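Side-chain contact in endoglucanase, glycoside hydrolase family 5 protein (Cytophaga hutchinsonii, PDB 5IHS), which probably hydrolyses internal beta-1,4-glucosidic bonds of cellulose as a periplasmic endoglucanase with a TIM-barrel fold: residues A86-E91 / M104-V109. Sequence-based numbering, arbitrary orientation. Where two conformers were deposited one is given.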
ATOM      1  N   ALA A  86      -6.139   0.096  -2.349  1.00  6.07           N
ATOM      2  CA  ALA A  86      -7.506  -0.306  -2.029  1.00  6.76           C
ATOM      3  C   ALA A  86      -7.433  -1.246  -0.828  1.00  6.96           C
ATOM      4  O   ALA A  86      -6.960  -2.377  -0.956  1.00  7.43           O
ATOM      5  CB  ALA A  86      -8.146  -0.996  -3.231  1.00  7.11           C
ATOM      6  N   ALA A  87      -7.886  -0.767   0.336  1.00  6.67           N
ATOM      7  CA  ALA A  87      -7.756  -1.475   1.614  1.00  7.04           C
ATOM      8  C   ALA A  87      -9.046  -2.249   1.872  1.00  6.65           C
ATOM      9  O   ALA A  87      -9.953  -1.775   2.561  1.00  7.30           O
ATOM     10  CB  ALA A  87      -7.453  -0.486   2.736  1.00  7.57           C
ATOM     11  N   MET A  88      -9.116  -3.465   1.334  1.00  6.56           N
ATOM     12  CA  MET A  88     -10.333  -4.261   1.425  1.00  7.30           C
ATOM     13  C   MET A  88     -10.426  -4.908   2.804  1.00  7.28           C
ATOM     14  O   MET A  88      -9.646  -5.804   3.145  1.00  7.25           O
ATOM     15  CB  MET A  88     -10.356  -5.339   0.349  1.00  7.63           C
ATOM     16  CG  MET A  88     -11.724  -5.999   0.278  1.00  8.19           C
ATOM     17  SD  MET A  88     -11.879  -7.392  -0.843  1.00  8.44           S
ATOM     18  CE  MET A  88     -10.799  -8.569  -0.036  1.00  9.28           C
ATOM     19  N   GLY A  89     -11.393  -4.467   3.606  1.00  7.55           N
ATOM     20  CA  GLY A  89     -11.596  -5.093   4.900  1.00  8.49           C
ATOM     21  C   GLY A  89     -12.015  -6.543   4.738  1.00  8.84           C
ATOM     22  O   GLY A  89     -12.764  -6.894   3.828  1.00 10.28           O
ATOM     23  N   VAL A  90     -11.507  -7.392   5.625  1.00  9.73           N
ATOM     24  CA  VAL A  90     -11.707  -8.835   5.553  1.00  9.99           C
ATOM     25  C   VAL A  90     -12.610  -9.319   6.694  1.00 10.68           C
ATOM     26  O   VAL A  90     -13.683  -9.873   6.451  1.00 11.92           O
ATOM     27  CB  VAL A  90     -10.348  -9.571   5.526  1.00  9.69           C
ATOM     28  CG1 VAL A  90     -10.524 -11.068   5.543  1.00 10.31           C
ATOM     29  CG2 VAL A  90      -9.557  -9.131   4.305  1.00  9.06           C
ATOM     30  N   GLU A  91     -12.190  -9.095   7.940  0.63 11.78           N
ATOM     31  CA  GLU A  91     -12.983  -9.329   9.134  0.63 13.31           C
ATOM     32  C   GLU A  91     -13.922  -8.135   9.371  0.63 13.93           C
ATOM     33  O   GLU A  91     -13.885  -7.133   8.651  0.63 14.34           O
ATOM     34  CB  GLU A  91     -12.033  -9.565  10.321  0.63 14.56           C
ATOM     35  CG  GLU A  91     -11.020 -10.740  10.128  0.63 15.86           C
ATOM     36  CD  GLU A  91      -9.667 -10.356   9.498  0.63 16.91           C
ATOM     37  OE1 GLU A  91      -9.028  -9.350   9.911  0.63 17.17           O
ATOM     38  OE2 GLU A  91      -9.212 -11.103   8.599  0.63 16.68           O
ATOM     39  N   MET A 104     -16.319  -5.666  -5.272  1.00  8.84           N
ATOM     40  CA  MET A 104     -16.744  -4.659  -6.240  1.00  9.61           C
ATOM     41  C   MET A 104     -16.027  -3.334  -6.007  1.00  9.15           C
ATOM     42  O   MET A 104     -15.584  -2.683  -6.962  1.00  9.27           O
ATOM     43  CB  MET A 104     -18.262  -4.466  -6.146  1.00 11.40           C
ATOM     44  CG  MET A 104     -18.817  -3.386  -7.061  1.00 13.85           C
ATOM     45  SD  MET A 104     -20.491  -2.864  -6.638  1.00 16.88           S
ATOM     46  CE  MET A 104     -20.189  -2.008  -5.082  1.00 19.52           C
ATOM     47  N   LYS A 105     -15.927  -2.905  -4.741  1.00  8.55           N
ATOM     48  CA  LYS A 105     -15.260  -1.645  -4.421  1.00  8.73           C
ATOM     49  C   LYS A 105     -13.798  -1.686  -4.837  1.00  8.15           C
ATOM     50  O   LYS A 105     -13.265  -0.705  -5.377  1.00  8.47           O
ATOM     51  CB  LYS A 105     -15.358  -1.360  -2.923  1.00  9.76           C
ATOM     52  CG  LYS A 105     -16.749  -1.094  -2.417  1.00 11.23           C
ATOM     53  CD  LYS A 105     -16.769  -1.097  -0.897  1.00 12.56           C
ATOM     54  CE  LYS A 105     -18.163  -0.944  -0.346  1.00 13.18           C
ATOM     55  NZ  LYS A 105     -18.171  -1.196   1.102  1.00 11.67           N
ATOM     56  N   VAL A 106     -13.118  -2.800  -4.551  1.00  8.29           N
ATOM     57  CA  VAL A 106     -11.728  -2.955  -4.976  1.00  8.42           C
ATOM     58  C   VAL A 106     -11.619  -2.842  -6.490  1.00  8.11           C
ATOM     59  O   VAL A 106     -10.759  -2.125  -7.015  1.00  7.73           O
ATOM     60  CB  VAL A 106     -11.158  -4.292  -4.471  1.00  8.86           C
ATOM     61  CG1 VAL A 106      -9.791  -4.571  -5.082  1.00  9.38           C
ATOM     62  CG2 VAL A 106     -11.085  -4.316  -2.964  1.00  9.82           C
ATOM     63  N   MET A 107     -12.474  -3.570  -7.211  1.00  8.08           N
ATOM     64  CA  MET A 107     -12.385  -3.573  -8.664  1.00  8.72           C
ATOM     65  C   MET A 107     -12.680  -2.202  -9.254  1.00  8.32           C
ATOM     66  O   MET A 107     -12.098  -1.834 -10.278  1.00  8.52           O
ATOM     67  CB  MET A 107     -13.309  -4.634  -9.251  1.00  9.35           C
ATOM     68  CG  MET A 107     -12.837  -6.048  -8.950  1.00 10.65           C
ATOM     69  SD  MET A 107     -13.726  -7.330  -9.822  1.00 13.63           S
ATOM     70  CE  MET A 107     -15.367  -7.097  -9.163  1.00 15.00           C
ATOM     71  N   GLU A 108     -13.568  -1.428  -8.635  1.00  8.24           N
ATOM     72  CA  GLU A 108     -13.812  -0.087  -9.141  1.00  8.67           C
ATOM     73  C   GLU A 108     -12.545   0.755  -9.062  1.00  7.84           C
ATOM     74  O   GLU A 108     -12.222   1.498  -9.996  1.00  8.23           O
ATOM     75  CB  GLU A 108     -14.964   0.552  -8.375  1.00  9.81           C
ATOM     76  CG  GLU A 108     -15.395   1.903  -8.935  1.00 12.31           C
ATOM     77  CD  GLU A 108     -16.024   1.834 -10.350  1.00 15.32           C
ATOM     78  OE1 GLU A 108     -16.290   0.720 -10.844  1.00 18.09           O
ATOM     79  OE2 GLU A 108     -16.244   2.906 -10.971  1.00 18.01           O
ATOM     80  N   VAL A 109     -11.799   0.639  -7.961  1.00  7.30           N
ATOM     81  CA  VAL A 109     -10.555   1.386  -7.817  1.00  7.33           C
ATOM     82  C   VAL A 109      -9.490   0.866  -8.777  1.00  7.00           C
ATOM     83  O   VAL A 109      -8.781   1.651  -9.413  1.00  7.44           O
ATOM     84  CB  VAL A 109     -10.106   1.375  -6.344  1.00  7.80           C
ATOM     85  CG1 VAL A 109      -8.708   1.954  -6.186  1.00  8.15           C
ATOM     86  CG2 VAL A 109     -11.124   2.157  -5.502  1.00  8.49           C
TER
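With chi1 of Val106 at 171°, CG1 lies anti to the backbone N and CG2 anti to the carbonyl carbon, which turns CG2 to Met88 and leaves CG1 slightly the nearer of the two to Ala86. Met88 runs extended through chi1 (-170°) and chi2, so that its side chain crosses that of Val106 at about a right angle and passes CG2 along its flank; the bend at chi3 then carries CE off past the methyl. Met88 CB sits 3.5 Å from Val106 CG2, and the sulfur Met88 SD is still only 3.8 Å from the same methyl. The pair illustrates how a helix packs against its own strand in a beta-alpha-beta unit of a TIM barrel: segments 86-89 and 104-109 run almost exactly antiparallel (174°), their axes 8.7 Å apart, and apolar side chains meet between them. Ala86 CA lies 5.8 Å from Val106 CA, consistent with the small side chain that Ala86 points at the helix; its CB meets Val106 CG1 at 4.3 Å and, one helical turn on, Val109 CG1 at 4.2 Å. Ala87, alternating along the strand, turns instead away from the helix and packs on Asp123 and His125, while Phe139 of the next helix, 133-147, also touches Met88.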